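PDB 3AQ9: group 1 truncated hemoglobin from Tetrahymena pyriformis, which binds heme and, through it, probably oxygen, with a distal hydrogen-bonding network linked to stability of bound oxygen and to nitric oxide detoxification. Local coordinates for residues V21-Y25 and Q46-T51; R33-F37 and L78-H82. The protein carries 1 engineered substitution. All blocks are in the same frame, centred on the assembly; numbering follows the deposited sequence.

Interaction 1 of 2, residues V21-Y25 and Q46-T51; sequences VPLFY and QTKQET. Engineered in segment 46-51: E50 (natural residue Gln). With HEM (protoporphyrin IX containing Fe), chain C.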
ATOM      1  N   VAL A  21       0.187  -6.679  -4.261  1.00 27.59           N
ATOM      2  CA  VAL A  21       1.336  -6.092  -3.511  1.00 27.04           C
ATOM      3  C   VAL A  21       2.672  -6.233  -4.259  1.00 27.07           C
ATOM      4  O   VAL A  21       3.391  -5.237  -4.339  1.00 25.82           O
ATOM      5  CB  VAL A  21       1.385  -6.574  -2.053  1.00 26.75           C
ATOM      6  CG1 VAL A  21       2.600  -5.918  -1.365  1.00 31.72           C
ATOM      7  CG2 VAL A  21       0.115  -6.033  -1.355  1.00 28.77           C
ATOM      8  N   PRO A  22       3.007  -7.399  -4.838  1.00 27.18           N
ATOM      9  CA  PRO A  22       4.321  -7.477  -5.558  1.00 27.68           C
ATOM     10  C   PRO A  22       4.307  -6.655  -6.834  1.00 28.15           C
ATOM     11  O   PRO A  22       5.353  -6.144  -7.267  1.00 29.17           O
ATOM     12  CB  PRO A  22       4.499  -8.945  -5.885  1.00 28.47           C
ATOM     13  CG  PRO A  22       3.491  -9.680  -4.996  1.00 30.35           C
ATOM     14  CD  PRO A  22       2.429  -8.739  -4.514  1.00 26.54           C
ATOM     15  N   LEU A  23       3.111  -6.510  -7.437  1.00 27.68           N
ATOM     16  CA  LEU A  23       3.096  -5.641  -8.644  1.00 29.79           C
ATOM     17  C   LEU A  23       3.294  -4.179  -8.242  1.00 27.24           C
ATOM     18  O   LEU A  23       4.079  -3.404  -8.846  1.00 29.22           O
ATOM     19  CB  LEU A  23       1.765  -5.763  -9.411  1.00 31.75           C
ATOM     20  CG  LEU A  23       1.629  -4.867 -10.661  1.00 31.41           C
ATOM     21  CD1 LEU A  23       2.956  -4.854 -11.587  1.00 30.63           C
ATOM     22  CD2 LEU A  23       0.284  -5.279 -11.449  1.00 33.68           C
ATOM     23  N   PHE A  24       2.667  -3.781  -7.147  1.00 25.33           N
ATOM     24  CA  PHE A  24       2.824  -2.450  -6.631  1.00 25.99           C
ATOM     25  C   PHE A  24       4.286  -2.252  -6.257  1.00 27.13           C
ATOM     26  O   PHE A  24       4.872  -1.216  -6.636  1.00 28.07           O
ATOM     27  CB  PHE A  24       1.929  -2.388  -5.391  1.00 24.15           C
ATOM     28  CG  PHE A  24       2.265  -1.284  -4.393  1.00 25.98           C
ATOM     29  CD1 PHE A  24       1.957   0.078  -4.714  1.00 26.71           C
ATOM     30  CD2 PHE A  24       2.855  -1.581  -3.167  1.00 27.50           C
ATOM     31  CE1 PHE A  24       2.272   1.080  -3.770  1.00 26.38           C
ATOM     32  CE2 PHE A  24       3.126  -0.554  -2.207  1.00 30.46           C
ATOM     33  CZ  PHE A  24       2.830   0.743  -2.505  1.00 26.42           C
ATOM     34  N   TYR A  25       4.930  -3.215  -5.587  1.00 27.33           N
ATOM     35  CA  TYR A  25       6.403  -2.979  -5.353  1.00 27.27           C
ATOM     36  C   TYR A  25       7.214  -2.976  -6.643  1.00 30.20           C
ATOM     37  O   TYR A  25       8.263  -2.313  -6.651  1.00 30.32           O
ATOM     38  CB  TYR A  25       6.976  -3.986  -4.325  1.00 28.56           C
ATOM     39  CG  TYR A  25       6.709  -3.375  -2.969  1.00 30.72           C
ATOM     40  CD1 TYR A  25       5.809  -3.945  -2.072  1.00 32.71           C
ATOM     41  CD2 TYR A  25       7.342  -2.146  -2.657  1.00 34.25           C
ATOM     42  CE1 TYR A  25       5.494  -3.256  -0.868  1.00 34.85           C
ATOM     43  CE2 TYR A  25       7.085  -1.541  -1.508  1.00 35.55           C
ATOM     44  CZ  TYR A  25       6.192  -2.081  -0.638  1.00 34.51           C
ATOM     45  OH  TYR A  25       6.099  -1.249   0.467  1.00 39.38           O
ATOM     46  N   GLN A  46       8.534  -7.267   3.898  1.00 32.17           N
ATOM     47  CA  GLN A  46       7.711  -6.113   3.646  1.00 31.46           C
ATOM     48  C   GLN A  46       6.446  -6.478   2.832  1.00 29.45           C
ATOM     49  O   GLN A  46       5.317  -6.000   3.118  1.00 28.25           O
ATOM     50  CB  GLN A  46       8.554  -5.070   2.876  1.00 30.96           C
ATOM     51  CG  GLN A  46       7.737  -3.774   2.539  1.00 28.17           C
ATOM     52  CD  GLN A  46       7.351  -3.021   3.815  1.00 32.69           C
ATOM     53  OE1 GLN A  46       8.003  -3.226   4.859  1.00 31.12           O
ATOM     54  NE2 GLN A  46       6.317  -2.188   3.721  1.00 31.57           N
ATOM     55  N   THR A  47       6.643  -7.340   1.835  1.00 29.83           N
ATOM     56  CA  THR A  47       5.458  -7.731   1.063  1.00 30.59           C
ATOM     57  C   THR A  47       4.423  -8.453   1.980  1.00 29.46           C
ATOM     58  O   THR A  47       3.198  -8.222   1.896  1.00 28.60           O
ATOM     59  CB  THR A  47       5.906  -8.688  -0.122  1.00 32.27           C
ATOM     60  OG1 THR A  47       6.679  -7.876  -1.011  1.00 34.43           O
ATOM     61  CG2 THR A  47       4.670  -9.180  -0.904  1.00 34.55           C
ATOM     62  N   LYS A  48       4.907  -9.292   2.873  1.00 29.01           N
ATOM     63  CA  LYS A  48       3.977  -9.977   3.745  1.00 32.13           C
ATOM     64  C   LYS A  48       3.273  -9.015   4.731  1.00 29.55           C
ATOM     65  O   LYS A  48       2.014  -9.020   4.881  1.00 28.38           O
ATOM     66  CB  LYS A  48       4.727 -10.956   4.604  1.00 33.90           C
ATOM     67  CG  LYS A  48       3.752 -11.883   5.399  1.00 42.62           C
ATOM     68  CD  LYS A  48       3.816 -11.502   6.903  1.00 51.36           C
ATOM     69  CE  LYS A  48       3.402 -12.815   7.669  1.00 59.55           C
ATOM     70  NZ  LYS A  48       1.901 -12.681   7.871  1.00 48.82           N
ATOM     71  N   GLN A  49       4.033  -8.130   5.371  1.00 29.18           N
ATOM     72  CA  GLN A  49       3.394  -7.178   6.288  1.00 28.85           C
ATOM     73  C   GLN A  49       2.407  -6.300   5.583  1.00 27.60           C
ATOM     74  O   GLN A  49       1.315  -5.962   6.073  1.00 27.68           O
ATOM     75  CB  GLN A  49       4.502  -6.255   6.913  1.00 29.39           C
ATOM     76  CG  GLN A  49       5.390  -7.033   7.849  1.00 30.90           C
ATOM     77  CD  GLN A  49       4.535  -7.659   8.991  1.00 39.91           C
ATOM     78  OE1 GLN A  49       3.919  -6.952   9.748  1.00 49.54           O
ATOM     79  NE2 GLN A  49       4.525  -8.884   9.097  1.00 40.11           N
ATOM     80  N   GLU A  50       2.814  -5.752   4.449  1.00 26.57           N
ATOM     81  CA  GLU A  50       1.931  -4.841   3.720  1.00 26.80           C
ATOM     82  C   GLU A  50       0.702  -5.534   3.133  1.00 27.31           C
ATOM     83  O   GLU A  50      -0.411  -4.970   3.109  1.00 27.54           O
ATOM     84  CB  GLU A  50       2.792  -4.143   2.643  1.00 30.71           C
ATOM     85  CG  GLU A  50       2.094  -3.050   1.962  1.00 36.45           C
ATOM     86  CD  GLU A  50       3.073  -1.837   1.742  1.00 33.90           C
ATOM     87  OE1 GLU A  50       4.397  -1.985   1.754  1.00 41.40           O
ATOM     88  OE2 GLU A  50       2.514  -0.918   1.205  1.00 37.29           O
ATOM     89  N   THR A  51       0.875  -6.755   2.682  1.00 26.33           N
ATOM     90  CA  THR A  51      -0.333  -7.540   2.271  1.00 27.26           C
ATOM     91  C   THR A  51      -1.251  -7.682   3.523  1.00 27.80           C
ATOM     92  O   THR A  51      -2.472  -7.447   3.421  1.00 28.55           O
ATOM     93  CB  THR A  51       0.029  -8.919   1.780  1.00 29.44           C
ATOM     94  OG1 THR A  51       0.909  -8.799   0.617  1.00 29.02           O
ATOM     95  CG2 THR A  51      -1.246  -9.723   1.344  1.00 29.47           C
TER
HETATM   96  CHA HEM C 144       7.209   0.021   6.487  1.00 23.17           C
HETATM   97  CHB HEM C 144       8.457   3.253   3.006  1.00 25.45           C
HETATM   98  CHC HEM C 144       3.861   4.674   2.692  1.00 22.00           C
HETATM   99  CHD HEM C 144       2.599   0.521   4.977  1.00 23.46           C
HETATM  100  C1A HEM C 144       7.929   0.776   5.577  1.00 23.47           C
HETATM  101  C2A HEM C 144       9.390   0.758   5.405  1.00 26.29           C
HETATM  102  C3A HEM C 144       9.700   1.600   4.443  1.00 26.65           C
HETATM  103  C4A HEM C 144       8.500   2.258   3.979  1.00 25.03           C
HETATM  104  CMA HEM C 144      11.059   1.964   3.819  1.00 24.55           C
HETATM  105  CAA HEM C 144      10.332  -0.269   6.152  1.00 30.04           C
HETATM  106  CBA HEM C 144      11.565   0.075   7.016  1.00 37.70           C
HETATM  107  CGA HEM C 144      12.217  -1.440   7.024  1.00 37.25           C
HETATM  108  O1A HEM C 144      11.690  -2.319   7.798  1.00 42.09           O
HETATM  109  O2A HEM C 144      12.910  -1.903   6.038  1.00 37.30           O
HETATM  110  C1B HEM C 144       7.263   3.969   2.705  1.00 24.12           C
HETATM  111  C2B HEM C 144       7.311   5.176   1.897  1.00 24.78           C
HETATM  112  C3B HEM C 144       6.045   5.625   1.897  1.00 24.70           C
HETATM  113  C4B HEM C 144       5.278   4.647   2.624  1.00 23.53           C
HETATM  114  CMB HEM C 144       8.519   5.844   1.243  1.00 25.00           C
HETATM  115  CAB HEM C 144       5.579   6.921   1.220  1.00 24.25           C
HETATM  116  CBB HEM C 144       4.777   7.635   1.995  1.00 27.48           C
HETATM  117  C1C HEM C 144       3.109   3.613   3.227  1.00 22.90           C
HETATM  118  C2C HEM C 144       1.681   3.471   3.089  1.00 23.82           C
HETATM  119  C3C HEM C 144       1.383   2.309   3.706  1.00 22.82           C
HETATM  120  C4C HEM C 144       2.574   1.708   4.228  1.00 24.83           C
HETATM  121  CMC HEM C 144       0.755   4.491   2.307  1.00 25.18           C
HETATM  122  CAC HEM C 144      -0.006   1.580   3.839  1.00 26.64           C
HETATM  123  CBC HEM C 144      -1.143   2.231   3.601  1.00 32.14           C
HETATM  124  C1D HEM C 144       3.763   0.054   5.600  1.00 24.11           C
HETATM  125  C2D HEM C 144       3.755  -1.140   6.404  1.00 23.23           C
HETATM  126  C3D HEM C 144       5.122  -1.260   6.861  1.00 24.96           C
HETATM  127  C4D HEM C 144       5.807  -0.145   6.291  1.00 23.14           C
HETATM  128  CMD HEM C 144       2.616  -2.099   6.777  1.00 25.13           C
HETATM  129  CAD HEM C 144       5.676  -2.359   7.727  1.00 25.20           C
HETATM  130  CBD HEM C 144       5.546  -2.125   9.172  1.00 25.05           C
HETATM  131  CGD HEM C 144       6.026  -3.392   9.916  1.00 31.11           C
HETATM  132  O1D HEM C 144       5.704  -3.552  11.090  1.00 30.56           O
HETATM  133  O2D HEM C 144       6.988  -4.091   9.379  1.00 33.38           O
HETATM  134  NA  HEM C 144       7.458   1.722   4.680  1.00 23.92           N
HETATM  135  NB  HEM C 144       6.022   3.567   3.234  1.00 24.92           N
HETATM  136  NC  HEM C 144       3.628   2.560   3.921  1.00 23.14           N
HETATM  137  ND  HEM C 144       5.034   0.671   5.454  1.00 25.98           N
HETATM  138 FE   HEM C 144       5.550   2.153   4.346  1.00 24.46          FE
HETATM  139  O   HOH W   1       5.510   0.812   2.598  1.00 29.46           O
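V21 and T51 mark the close end of the approach between segment 21-25 of helix 13-28 and segment 46-51 of helix 43-57, their CA atoms 6.2 Å apart, while the segment axes pass 10.2 Å from each other with their N-to-C directions at 120°. At the end far from the heme, V21 packs against two threonines; toward the heme the contact becomes polar. V21 CG1, anti to the backbone N, slides past the methyl of T47 with CG1 to CG2 at 3.9 Å, whereas V21 CG2 rests on OG1 of T51 at 3.5 Å. That hydroxyl does not face the valine unsatisfied, for T51 OG1 donates to T47 O over 2.7 Å, arriving from the face of the carbonyl plane opposite to T51 N. The hydroxyl of T47 is likewise turned to its own helix, bonded to M43 O. Farther along, F24 lays CE2 over one face of the Y25 ring. Of the E50 carboxylate, engineered in place of glutamine, OE2 lies near F24 CE2 with ring and carboxylate planes 66° apart, while OE1 is modelled too close to the phenol and its placement at the Y25 ring edge is doubtful. The Y25 ring and the Q46 amide stand nearly perpendicular, their planes 89° apart. Y25 OH is hydrogen-bonded to water 1 at 3.0 Å, and the oxygen of that water binds the heme iron at 2.2 Å. Q46 NE2 approaches the porphyrin, 3.3 Å from C4D. Y25 and Q46 thus supply part of the distal site and, with the engineered E50, are consistent with the B10-E7-E11 network of this 2/2 hemoglobin.

Interaction 2 of 2, residues R33-F37 and L78-H82; sequences RVKHF and LQNLH. With HEM (protoporphyrin IX containing Fe), chain C.
One wall of the heme pocket in this truncated globin is closed where F37, in the loop after helix 13-28, meets H82 at the start of helix 80-96 as a T-shaped aromatic pair. The phenyl presents its edge to the imidazole face, with ring centroids 4.7 Å apart and planes at 76°; F37 CE1 makes the nearest approach, 3.5 Å from H82 CE1. The phenyl is sandwiched in turn: the L78 methyl CD2 makes a CH-pi contact over one face, 4.0 Å from the F37 ring centroid, and H36 lies over the other. L78 CD2 also touches the heme methyl CMB at 3.6 Å, so the same methyl bridges the phenyl and the porphyrin.

With chi1 at -59°, H82 carries its ring across to the loop and aims ND1 at the backbone of R33. The resulting hydrogen bond from ND1 to R33 O is long, 3.3 Å, and bent, but the acceptor lies close to the imidazole plane. With an alanine here in place of the histidine, R33 O is likely to lose this donor and the F37 edge the ring face it packs on. V34 CG1 completes the junction against the H82 carbonyl. The guanidinium of R33, in salt bridges with D31 and E88, contributes a water-mediated link: NH1 donates to water 2 at 2.9 Å, and the water donates to L81 O at 2.8 Å.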
ATOM      1  N   ARG A  33      10.880   8.616  -7.267  1.00 29.16           N
ATOM      2  CA  ARG A  33      10.518   9.384  -6.062  1.00 29.37           C
ATOM      3  C   ARG A  33      10.659   8.583  -4.779  1.00 28.56           C
ATOM      4  O   ARG A  33      10.800   9.165  -3.708  1.00 29.12           O
ATOM      5  CB  ARG A  33       9.051   9.865  -6.095  1.00 26.47           C
ATOM      6  CG  ARG A  33       8.829  10.787  -7.233  1.00 29.58           C
ATOM      7  CD  ARG A  33       7.291  11.050  -7.417  1.00 30.02           C
ATOM      8  NE  ARG A  33       6.667   9.820  -8.027  1.00 28.36           N
ATOM      9  CZ  ARG A  33       5.368   9.803  -8.373  1.00 29.45           C
ATOM     10  NH1 ARG A  33       4.615  10.892  -8.186  1.00 28.59           N
ATOM     11  NH2 ARG A  33       4.852   8.666  -8.918  1.00 28.62           N
ATOM     12  N   VAL A  34      10.584   7.266  -4.854  1.00 27.97           N
ATOM     13  CA  VAL A  34      10.471   6.522  -3.621  1.00 27.69           C
ATOM     14  C   VAL A  34      11.306   5.198  -3.576  1.00 28.44           C
ATOM     15  O   VAL A  34      11.410   4.583  -2.514  1.00 29.14           O
ATOM     16  CB  VAL A  34       8.963   6.082  -3.313  1.00 27.81           C
ATOM     17  CG1 VAL A  34       8.161   7.324  -2.792  1.00 27.98           C
ATOM     18  CG2 VAL A  34       8.308   5.421  -4.555  1.00 27.57           C
ATOM     19  N   LYS A  35      11.878   4.764  -4.676  1.00 29.41           N
ATOM     20  CA  LYS A  35      12.426   3.413  -4.661  1.00 30.42           C
ATOM     21  C   LYS A  35      13.543   3.295  -3.641  1.00 32.92           C
ATOM     22  O   LYS A  35      13.793   2.248  -3.043  1.00 32.45           O
ATOM     23  CB  LYS A  35      12.965   3.044  -6.056  1.00 31.56           C
ATOM     24  CG  LYS A  35      14.190   3.921  -6.557  1.00 32.50           C
ATOM     25  CD  LYS A  35      14.551   3.571  -7.934  1.00 36.92           C
ATOM     26  CE  LYS A  35      16.040   4.151  -8.119  1.00 39.94           C
ATOM     27  NZ  LYS A  35      16.266   4.226  -9.500  1.00 49.27           N
ATOM     28  N   HIS A  36      14.290   4.393  -3.461  1.00 31.78           N
ATOM     29  CA  HIS A  36      15.493   4.264  -2.596  1.00 33.11           C
ATOM     30  C   HIS A  36      15.174   4.029  -1.109  1.00 32.84           C
ATOM     31  O   HIS A  36      16.059   3.620  -0.391  1.00 34.20           O
ATOM     32  CB  HIS A  36      16.288   5.579  -2.677  1.00 34.87           C
ATOM     33  CG  HIS A  36      15.408   6.794  -2.627  1.00 36.69           C
ATOM     34  ND1 HIS A  36      14.712   7.268  -3.730  1.00 37.26           N
ATOM     35  CD2 HIS A  36      15.120   7.648  -1.589  1.00 38.30           C
ATOM     36  CE1 HIS A  36      14.139   8.422  -3.395  1.00 35.57           C
ATOM     37  NE2 HIS A  36      14.319   8.652  -2.095  1.00 35.76           N
ATOM     38  N   PHE A  37      13.952   4.368  -0.628  1.00 30.64           N
ATOM     39  CA  PHE A  37      13.613   4.156   0.762  1.00 31.42           C
ATOM     40  C   PHE A  37      13.692   2.675   1.147  1.00 32.58           C
ATOM     41  O   PHE A  37      13.893   2.350   2.315  1.00 31.89           O
ATOM     42  CB  PHE A  37      12.212   4.689   1.098  1.00 30.59           C
ATOM     43  CG  PHE A  37      12.195   6.183   1.134  1.00 30.97           C
ATOM     44  CD1 PHE A  37      11.743   6.885   0.031  1.00 31.84           C
ATOM     45  CD2 PHE A  37      12.633   6.859   2.268  1.00 35.72           C
ATOM     46  CE1 PHE A  37      11.762   8.309  -0.009  1.00 34.40           C
ATOM     47  CE2 PHE A  37      12.640   8.262   2.264  1.00 38.78           C
ATOM     48  CZ  PHE A  37      12.234   8.965   1.102  1.00 35.89           C
ATOM     49  N   LEU A  78       9.129  11.520   5.960  1.00 28.05           N
ATOM     50  CA  LEU A  78       8.520  11.424   4.666  1.00 27.82           C
ATOM     51  C   LEU A  78       7.729  12.706   4.332  1.00 27.34           C
ATOM     52  O   LEU A  78       7.171  13.401   5.223  1.00 28.05           O
ATOM     53  CB  LEU A  78       7.501  10.256   4.580  1.00 26.98           C
ATOM     54  CG  LEU A  78       8.170   8.913   4.690  1.00 30.86           C
ATOM     55  CD1 LEU A  78       7.052   7.858   4.801  1.00 28.73           C
ATOM     56  CD2 LEU A  78       9.136   8.560   3.580  1.00 31.87           C
ATOM     57  N   GLN A  79       7.704  12.987   3.030  1.00 26.78           N
ATOM     58  CA  GLN A  79       7.149  14.245   2.493  1.00 29.21           C
ATOM     59  C   GLN A  79       5.903  13.892   1.654  1.00 28.71           C
ATOM     60  O   GLN A  79       5.730  12.786   1.175  1.00 29.14           O
ATOM     61  CB  GLN A  79       8.183  14.966   1.630  1.00 29.84           C
ATOM     62  CG  GLN A  79       9.537  15.290   2.350  1.00 29.67           C
ATOM     63  CD  GLN A  79       9.273  16.291   3.429  1.00 33.44           C
ATOM     64  OE1 GLN A  79       8.749  17.389   3.128  1.00 33.53           O
ATOM     65  NE2 GLN A  79       9.668  15.972   4.684  1.00 31.61           N
ATOM     66  N   ASN A  80       5.027  14.888   1.540  1.00 28.33           N
ATOM     67  CA  ASN A  80       3.873  14.683   0.697  1.00 27.75           C
ATOM     68  C   ASN A  80       4.097  14.049  -0.646  1.00 27.91           C
ATOM     69  O   ASN A  80       3.299  13.177  -1.096  1.00 27.37           O
ATOM     70  CB  ASN A  80       3.311  16.075   0.478  1.00 30.30           C
ATOM     71  CG  ASN A  80       1.937  16.016   0.382  1.00 38.97           C
ATOM     72  OD1 ASN A  80       1.206  15.557   1.370  1.00 33.44           O
ATOM     73  ND2 ASN A  80       1.468  16.512  -0.787  1.00 41.72           N
ATOM     74  N   LEU A  81       5.165  14.426  -1.321  1.00 27.62           N
ATOM     75  CA  LEU A  81       5.321  13.829  -2.678  1.00 28.68           C
ATOM     76  C   LEU A  81       5.564  12.325  -2.608  1.00 27.09           C
ATOM     77  O   LEU A  81       5.298  11.554  -3.567  1.00 27.55           O
ATOM     78  CB  LEU A  81       6.481  14.521  -3.428  1.00 31.56           C
ATOM     79  CG  LEU A  81       7.838  13.981  -2.958  1.00 32.74           C
ATOM     80  CD1 LEU A  81       8.597  13.687  -4.152  1.00 39.05           C
ATOM     81  CD2 LEU A  81       8.466  15.002  -2.253  1.00 41.19           C
ATOM     82  N   HIS A  82       6.125  11.870  -1.486  1.00 26.26           N
ATOM     83  CA  HIS A  82       6.362  10.416  -1.351  1.00 25.91           C
ATOM     84  C   HIS A  82       5.042   9.674  -1.159  1.00 24.99           C
ATOM     85  O   HIS A  82       4.836   8.631  -1.784  1.00 25.97           O
ATOM     86  CB  HIS A  82       7.178  10.123  -0.100  1.00 25.80           C
ATOM     87  CG  HIS A  82       8.512  10.801  -0.095  1.00 27.83           C
ATOM     88  ND1 HIS A  82       9.446  10.685  -1.123  1.00 30.89           N
ATOM     89  CD2 HIS A  82       9.077  11.593   0.855  1.00 24.70           C
ATOM     90  CE1 HIS A  82      10.511  11.440  -0.811  1.00 25.27           C
ATOM     91  NE2 HIS A  82      10.295  12.003   0.376  1.00 33.10           N
TER
HETATM   92  CHA HEM C 144       7.209   0.021   6.487  1.00 23.17           C
HETATM   93  CHB HEM C 144       8.457   3.253   3.006  1.00 25.45           C
HETATM   94  CHC HEM C 144       3.861   4.674   2.692  1.00 22.00           C
HETATM   95  CHD HEM C 144       2.599   0.521   4.977  1.00 23.46           C
HETATM   96  C1A HEM C 144       7.929   0.776   5.577  1.00 23.47           C
HETATM   97  C2A HEM C 144       9.390   0.758   5.405  1.00 26.29           C
HETATM   98  C3A HEM C 144       9.700   1.600   4.443  1.00 26.65           C
HETATM   99  C4A HEM C 144       8.500   2.258   3.979  1.00 25.03           C
HETATM  100  CMA HEM C 144      11.059   1.964   3.819  1.00 24.55           C
HETATM  101  CAA HEM C 144      10.332  -0.269   6.152  1.00 30.04           C
HETATM  102  CBA HEM C 144      11.565   0.075   7.016  1.00 37.70           C
HETATM  103  CGA HEM C 144      12.217  -1.440   7.024  1.00 37.25           C
HETATM  104  O1A HEM C 144      11.690  -2.319   7.798  1.00 42.09           O
HETATM  105  O2A HEM C 144      12.910  -1.903   6.038  1.00 37.30           O
HETATM  106  C1B HEM C 144       7.263   3.969   2.705  1.00 24.12           C
HETATM  107  C2B HEM C 144       7.311   5.176   1.897  1.00 24.78           C
HETATM  108  C3B HEM C 144       6.045   5.625   1.897  1.00 24.70           C
HETATM  109  C4B HEM C 144       5.278   4.647   2.624  1.00 23.53           C
HETATM  110  CMB HEM C 144       8.519   5.844   1.243  1.00 25.00           C
HETATM  111  CAB HEM C 144       5.579   6.921   1.220  1.00 24.25           C
HETATM  112  CBB HEM C 144       4.777   7.635   1.995  1.00 27.48           C
HETATM  113  C1C HEM C 144       3.109   3.613   3.227  1.00 22.90           C
HETATM  114  C2C HEM C 144       1.681   3.471   3.089  1.00 23.82           C
HETATM  115  C3C HEM C 144       1.383   2.309   3.706  1.00 22.82           C
HETATM  116  C4C HEM C 144       2.574   1.708   4.228  1.00 24.83           C
HETATM  117  CMC HEM C 144       0.755   4.491   2.307  1.00 25.18           C
HETATM  118  CAC HEM C 144      -0.006   1.580   3.839  1.00 26.64           C
HETATM  119  CBC HEM C 144      -1.143   2.231   3.601  1.00 32.14           C
HETATM  120  C1D HEM C 144       3.763   0.054   5.600  1.00 24.11           C
HETATM  121  C2D HEM C 144       3.755  -1.140   6.404  1.00 23.23           C
HETATM  122  C3D HEM C 144       5.122  -1.260   6.861  1.00 24.96           C
HETATM  123  C4D HEM C 144       5.807  -0.145   6.291  1.00 23.14           C
HETATM  124  CMD HEM C 144       2.616  -2.099   6.777  1.00 25.13           C
HETATM  125  CAD HEM C 144       5.676  -2.359   7.727  1.00 25.20           C
HETATM  126  CBD HEM C 144       5.546  -2.125   9.172  1.00 25.05           C
HETATM  127  CGD HEM C 144       6.026  -3.392   9.916  1.00 31.11           C
HETATM  128  O1D HEM C 144       5.704  -3.552  11.090  1.00 30.56           O
HETATM  129  O2D HEM C 144       6.988  -4.091   9.379  1.00 33.38           O
HETATM  130  NA  HEM C 144       7.458   1.722   4.680  1.00 23.92           N
HETATM  131  NB  HEM C 144       6.022   3.567   3.234  1.00 24.92           N
HETATM  132  NC  HEM C 144       3.628   2.560   3.921  1.00 23.14           N
HETATM  133  ND  HEM C 144       5.034   0.671   5.454  1.00 25.98           N
HETATM  134 FE   HEM C 144       5.550   2.153   4.346  1.00 24.46          FE
HETATM  135  O   HOH W   2       4.811  12.852  -6.033  1.00 29.02           O
HETATM  136  O   HOH W   1       5.510   0.812   2.598  1.00 29.46           O

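In the fold
Interactions 1 and 2 illustrate how a small globin surrounds one cofactor with contacts that never meet: their centres lie 16 Å apart and their nearest atoms about 7 Å, yet both touch the heme. Their segments alternate along the chain, so that 33-37 falls between the two helices of interaction 1. Interaction 1 supplies the polar distal side around the water on the iron; interaction 2 sets side chains and backbone carbonyls against the methyl and vinyl edge of the porphyrin. L78 touches H73, the predicted proximal ligand, their side chains about 4 Å apart, whereas Q46 belongs with the iron-bound water, its side chain still about 6 Å from that of H73.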